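Local coordinates for protein glutamine synthetase (Helicobacter pylori, PDB 5ZLI) that belongs to the type I-beta glutamine synthetases, enzymes assembled here from twelve subunits, each combining a beta-Grasp domain with a catalytic domain, at residues 99-104 with 111-116; 188-193 with 221-226. All blocks are in the same frame, centred on the assembly; numbering follows the deposited sequence.

Interaction 1 of 2, residues 99-104 with 111-116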
loop_
_atom_site.group_PDB
_atom_site.type_symbol
_atom_site.label_atom_id
_atom_site.label_comp_id
_atom_site.label_asym_id
_atom_site.label_seq_id
_atom_site.Cartn_x
_atom_site.Cartn_y
_atom_site.Cartn_z
ATOM N N CYS B 99 -52.240 -8.735 15.149
ATOM C CA CYS B 99 -52.899 -7.954 16.185
ATOM C C CYS B 99 -53.482 -6.666 15.611
ATOM O O CYS B 99 -53.038 -6.158 14.580
ATOM C CB CYS B 99 -51.932 -7.640 17.331
ATOM S SG CYS B 99 -51.284 -9.128 18.142
ATOM N N ASP B 100 -54.525 -6.176 16.265
ATOM C CA ASP B 100 -55.012 -4.811 16.110
ATOM C C ASP B 100 -54.808 -4.045 17.404
ATOM O O ASP B 100 -54.638 -4.627 18.474
ATOM C CB ASP B 100 -56.481 -4.763 15.700
ATOM C CG ASP B 100 -56.719 -5.387 14.331
ATOM O OD1 ASP B 100 -56.186 -4.827 13.344
ATOM O OD2 ASP B 100 -57.430 -6.426 14.238
ATOM N N VAL B 101 -54.803 -2.736 17.285
ATOM C CA VAL B 101 -54.783 -1.835 18.433
ATOM C C VAL B 101 -56.202 -1.618 18.949
ATOM O O VAL B 101 -57.117 -1.305 18.181
ATOM C CB VAL B 101 -54.146 -0.495 18.035
ATOM C CG1 VAL B 101 -53.399 0.139 19.194
ATOM C CG2 VAL B 101 -53.197 -0.739 16.890
ATOM N N TYR B 102 -56.395 -1.785 20.250
ATOM C CA TYR B 102 -57.664 -1.433 20.875
ATOM C C TYR B 102 -57.494 -0.113 21.606
ATOM O O TYR B 102 -56.589 0.034 22.437
ATOM C CB TYR B 102 -58.154 -2.490 21.854
ATOM C CG TYR B 102 -59.506 -2.167 22.487
ATOM C CD1 TYR B 102 -60.693 -2.586 21.895
ATOM C CD2 TYR B 102 -59.599 -1.476 23.695
ATOM C CE1 TYR B 102 -61.945 -2.317 22.479
ATOM C CE2 TYR B 102 -60.846 -1.200 24.294
ATOM C CZ TYR B 102 -62.011 -1.630 23.680
ATOM O OH TYR B 102 -63.235 -1.365 24.270
ATOM N N ASP B 103 -58.364 0.839 21.283
ATOM C CA ASP B 103 -58.362 2.156 21.903
ATOM C C ASP B 103 -59.018 1.997 23.267
ATOM O O ASP B 103 -60.198 1.640 23.355
ATOM C CB ASP B 103 -59.118 3.138 20.996
ATOM C CG ASP B 103 -59.079 4.591 21.486
ATOM O OD1 ASP B 103 -59.171 5.513 20.630
ATOM O OD2 ASP B 103 -58.970 4.820 22.710
ATOM N N VAL B 104 -58.251 2.235 24.334
ATOM C CA VAL B 104 -58.774 2.013 25.677
ATOM C C VAL B 104 -59.354 3.285 26.253
ATOM O O VAL B 104 -59.991 3.242 27.312
ATOM C CB VAL B 104 -57.694 1.481 26.640
ATOM C CG1 VAL B 104 -57.109 0.168 26.132
ATOM C CG2 VAL B 104 -56.623 2.532 26.855
ATOM N N GLU B 111 -59.492 3.682 16.002
ATOM C CA GLU B 111 -59.926 4.202 14.715
ATOM C C GLU B 111 -58.749 4.573 13.814
ATOM O O GLU B 111 -58.953 4.768 12.609
ATOM C CB GLU B 111 -60.896 5.377 14.943
ATOM C CG GLU B 111 -60.282 6.671 15.507
ATOM C CD GLU B 111 -61.339 7.640 16.026
ATOM O OE1 GLU B 111 -62.140 8.130 15.220
ATOM O OE2 GLU B 111 -61.368 7.918 17.251
ATOM N N LYS B 112 -57.523 4.611 14.348
ATOM C CA LYS B 112 -56.329 4.914 13.560
ATOM C C LYS B 112 -55.452 3.690 13.356
ATOM O O LYS B 112 -54.358 3.807 12.788
ATOM C CB LYS B 112 -55.519 6.031 14.229
ATOM C CG LYS B 112 -56.270 7.336 14.398
ATOM C CD LYS B 112 -55.360 8.521 14.662
ATOM C CE LYS B 112 -54.951 8.588 16.108
ATOM N NZ LYS B 112 -54.362 9.920 16.418
ATOM N N CYS B 113 -55.957 2.506 13.722
ATOM C CA CYS B 113 -55.255 1.257 13.480
ATOM C C CYS B 113 -55.587 0.818 12.060
ATOM O O CYS B 113 -56.738 0.476 11.787
ATOM C CB CYS B 113 -55.667 0.194 14.493
ATOM S SG CYS B 113 -55.097 -1.471 14.054
ATOM N N PRO B 114 -54.620 0.803 11.140
ATOM C CA PRO B 114 -54.938 0.494 9.746
ATOM C C PRO B 114 -55.608 -0.852 9.562
ATOM O O PRO B 114 -56.520 -0.989 8.734
ATOM C CB PRO B 114 -53.566 0.531 9.073
ATOM C CG PRO B 114 -52.728 1.344 9.942
ATOM C CD PRO B 114 -53.183 1.051 11.327
ATOM N N ARG B 115 -55.109 -1.885 10.235
ATOM C CA ARG B 115 -55.768 -3.177 10.129
ATOM C C ARG B 115 -57.198 -3.134 10.708
ATOM O O ARG B 115 -58.081 -3.867 10.235
ATOM C CB ARG B 115 -54.884 -4.228 10.789
ATOM C CG ARG B 115 -55.269 -5.594 10.426
ATOM C CD ARG B 115 -54.329 -6.646 10.944
ATOM N NE ARG B 115 -55.145 -7.556 11.733
ATOM C CZ ARG B 115 -55.625 -8.722 11.315
ATOM N NH1 ARG B 115 -55.349 -9.167 10.104
ATOM N NH2 ARG B 115 -56.390 -9.440 12.121
ATOM N N SER B 116 -57.453 -2.267 11.708
ATOM C CA SER B 116 -58.819 -2.052 12.194
ATOM C C SER B 116 -59.673 -1.353 11.140
ATOM O O SER B 116 -60.868 -1.641 10.995
ATOM C CB SER B 116 -58.813 -1.236 13.484
ATOM O OG SER B 116 -58.358 -1.975 14.599
#
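C113 is the N-cap of helix 114-128, and it meets D100 and V101 on strand 94-103, a strand of the beta-Grasp sheet. The contact joins that sheet to the first turn of the helix that follows it in the chain. The cap is made by sulfur. SG lies anti to the backbone N of C113 (chi1 168°), which turns it back over the helix start. There it accepts a weak bond from S116 N at 3.4 Å. The same SG takes a second N-H from the strand. V101 N reaches C113 SG at 3.5 Å, and this bond is almost straight, 173° at the hydrogen. V101 CG2 lies alongside, also 3.5 Å from C113 SG, and adds an apolar touch.

D100 points its side chain at the helix. Its CB packs 3.5 Å from S116 OG. The D100 and R115 side chains cross at about a right angle, with D100 OD1 beside R115 CB and CG. R115 NE forms a salt bridge with D100 OD1 at 3.3 Å, though its hydrogen bond is weak and bent. The carboxylate and guanidinium planes are only 15° apart. The R115 chain bends at chi3 before the guanidinium, and its CD passes 3.9 Å from C99 O.

Both charged groups have further partners. D100 OD2 pairs with K119, one turn further along the helix. R115 NH1 pairs with D243 and NH2 with D80 of strand 74-81.

The contact is buried, and each charged group there has salt-bridge partners of opposite sign. R115 is shared among D100, D80 and D243, which would probably fix the orientation of its guanidinium. D243 is its strongest partner. K119 would probably favour a charged D100. The C113 sulfur serves backbone N-H groups of both strand and helix, and so ties the two elements directly.

Interaction 2 of 2, residues 188-193 with 221-226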
loop_
_atom_site.group_PDB
_atom_site.type_symbol
_atom_site.label_atom_id
_atom_site.label_comp_id
_atom_site.label_asym_id
_atom_site.label_seq_id
_atom_site.Cartn_x
_atom_site.Cartn_y
_atom_site.Cartn_z
ATOM N N GLY B 188 -34.352 -5.121 -19.463
ATOM C CA GLY B 188 -34.272 -6.386 -20.164
ATOM C C GLY B 188 -34.523 -7.648 -19.359
ATOM O O GLY B 188 -34.322 -8.741 -19.893
ATOM N N GLY B 189 -34.988 -7.550 -18.112
ATOM C CA GLY B 189 -35.093 -8.720 -17.253
ATOM C C GLY B 189 -36.259 -9.653 -17.528
ATOM O O GLY B 189 -36.417 -10.662 -16.826
ATOM N N TYR B 190 -37.078 -9.346 -18.535
ATOM C CA TYR B 190 -38.283 -10.108 -18.813
ATOM C C TYR B 190 -38.208 -10.830 -20.171
ATOM O O TYR B 190 -38.408 -10.209 -21.233
ATOM C CB TYR B 190 -39.466 -9.158 -18.749
ATOM C CG TYR B 190 -40.850 -9.779 -18.791
ATOM C CD1 TYR B 190 -41.404 -10.225 -19.989
ATOM C CD2 TYR B 190 -41.616 -9.881 -17.639
ATOM C CE1 TYR B 190 -42.668 -10.766 -20.032
ATOM C CE2 TYR B 190 -42.889 -10.424 -17.673
ATOM C CZ TYR B 190 -43.403 -10.863 -18.874
ATOM O OH TYR B 190 -44.655 -11.406 -18.910
ATOM N N MET B 191 -37.915 -12.137 -20.160
ATOM C CA MET B 191 -37.525 -12.881 -18.970
ATOM C C MET B 191 -36.318 -13.769 -19.303
ATOM O O MET B 191 -36.450 -14.985 -19.375
ATOM C CB MET B 191 -38.669 -13.756 -18.487
ATOM C CG MET B 191 -40.006 -13.086 -18.525
ATOM S SD MET B 191 -41.223 -14.224 -17.872
ATOM C CE MET B 191 -42.561 -14.018 -19.040
ATOM N N PRO B 192 -35.151 -13.182 -19.540
ATOM C CA PRO B 192 -34.027 -14.005 -19.955
ATOM C C PRO B 192 -33.829 -15.120 -18.957
ATOM O O PRO B 192 -34.133 -14.977 -17.772
ATOM C CB PRO B 192 -32.854 -13.023 -19.974
ATOM C CG PRO B 192 -33.492 -11.728 -20.232
ATOM C CD PRO B 192 -34.779 -11.760 -19.493
ATOM N N VAL B 193 -33.358 -16.245 -19.471
ATOM C CA VAL B 193 -33.070 -17.429 -18.665
ATOM C C VAL B 193 -31.721 -17.199 -18.007
ATOM O O VAL B 193 -30.980 -16.296 -18.415
ATOM C CB VAL B 193 -33.074 -18.722 -19.509
ATOM C CG1 VAL B 193 -34.502 -19.157 -19.858
ATOM C CG2 VAL B 193 -32.171 -18.551 -20.786
ATOM N N HIS B 221 -41.393 -15.081 -11.670
ATOM C CA HIS B 221 -40.528 -14.781 -12.802
ATOM C C HIS B 221 -39.620 -13.643 -12.418
ATOM O O HIS B 221 -39.889 -12.902 -11.478
ATOM C CB HIS B 221 -41.321 -14.394 -14.094
ATOM C CG HIS B 221 -42.261 -13.218 -13.951
ATOM N ND1 HIS B 221 -41.867 -11.908 -14.155
ATOM C CD2 HIS B 221 -43.568 -13.154 -13.587
ATOM C CE1 HIS B 221 -42.891 -11.096 -13.947
ATOM N NE2 HIS B 221 -43.932 -11.824 -13.589
ATOM N N HIS B 222 -38.514 -13.540 -13.130
ATOM C CA HIS B 222 -37.817 -12.266 -13.180
ATOM C C HIS B 222 -38.747 -11.185 -13.746
ATOM O O HIS B 222 -39.641 -11.462 -14.547
ATOM C CB HIS B 222 -36.578 -12.405 -14.055
ATOM C CG HIS B 222 -35.456 -11.497 -13.671
ATOM N ND1 HIS B 222 -34.376 -11.918 -12.927
ATOM C CD2 HIS B 222 -35.260 -10.178 -13.903
ATOM C CE1 HIS B 222 -33.550 -10.905 -12.738
ATOM N NE2 HIS B 222 -34.065 -9.838 -13.320
ATOM N N GLU B 223 -38.536 -9.935 -13.345
ATOM C CA GLU B 223 -39.298 -8.828 -13.933
ATOM C C GLU B 223 -38.444 -7.971 -14.867
ATOM O O GLU B 223 -37.274 -8.263 -15.105
ATOM C CB GLU B 223 -39.920 -7.979 -12.828
ATOM C CG GLU B 223 -41.440 -8.069 -12.745
ATOM C CD GLU B 223 -42.124 -7.471 -13.982
ATOM O OE1 GLU B 223 -43.068 -8.101 -14.520
ATOM O OE2 GLU B 223 -41.745 -6.329 -14.384
ATOM N N VAL B 224 -39.031 -6.864 -15.343
ATOM C CA VAL B 224 -38.476 -6.105 -16.473
ATOM C C VAL B 224 -37.205 -5.340 -16.080
ATOM O O VAL B 224 -36.265 -5.229 -16.873
ATOM C CB VAL B 224 -39.534 -5.153 -17.067
ATOM C CG1 VAL B 224 -38.878 -4.173 -18.016
ATOM C CG2 VAL B 224 -40.625 -5.931 -17.751
ATOM N N ALA B 225 -37.190 -4.717 -14.907
ATOM C CA ALA B 225 -35.992 -4.017 -14.457
ATOM C C ALA B 225 -34.919 -5.016 -14.010
ATOM O O ALA B 225 -35.167 -6.211 -13.846
ATOM C CB ALA B 225 -36.316 -3.061 -13.322
ATOM N N GLN B 226 -33.711 -4.499 -13.792
ATOM C CA GLN B 226 -32.521 -5.345 -13.774
ATOM C C GLN B 226 -32.490 -6.312 -12.584
ATOM O O GLN B 226 -32.091 -7.468 -12.746
ATOM C CB GLN B 226 -31.282 -4.467 -13.819
ATOM C CG GLN B 226 -31.310 -3.566 -15.015
ATOM C CD GLN B 226 -30.081 -2.741 -15.143
ATOM O OE1 GLN B 226 -28.986 -3.258 -15.309
ATOM N NE2 GLN B 226 -30.250 -1.430 -15.046
#
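Y190 turns the edge of its ring toward the face of H221 in an offset edge-to-face pair. The contact sets the loop before helix 200-212 against the end of strand 217-222, within the catalytic domain. The ring planes stand at 79° and the centroids are 5.4 Å apart. Y190 CE2 makes the closest approach, 3.8 Å from H221 CE1. H221 holds CG between its backbone N and carbonyl carbon (chi1 57°), which brings the ring up to the loop.

M191 follows a cis peptide bond and folds back on its neighbour. Its CG lies over one face of the Y190 ring, near the rim. Its SD comes obliquely to the H221 ring and sits 3.8 Å from H221 CB. At the root of the tyrosine side chain, Y190 CB packs on V224 CG2 at 3.6 Å. The Y190 hydroxyl bonds to D60 N of a neighbouring subunit.

G189 lies close against the 221-226 backbone, where its N donates to V224 O at 2.9 Å. G189 O is set obliquely to the H222 ring. That imidazole is held at both nitrogens. ND1 bonds to D197. H222 NE2 donates to Q226 O at 3.1 Å, and that oxygen lies in the plane of the ring.

Overall arrangement
Interactions 1 and 2 lie on opposite sides of the chain's centre. Their own centres are 40 Å apart, and their nearest atoms about 26 Å, so they do not touch. Only six residues separate the segments of interaction 1, which joins strand 94-103 of the beta-Grasp sheet to the start of helix 114-128. The segments of interaction 2 have 27 residues between them, including helix 200-212. The assembly relates them. The 188-193 loop packs on N39, H40, I41 and F59 of a neighbouring subunit, from that subunit's beta-Grasp domain, whose copy in this chain carries strand 94-103. This fits glutamine synthetases, where active sites form between the beta-Grasp domain of one subunit and the catalytic domain of the next.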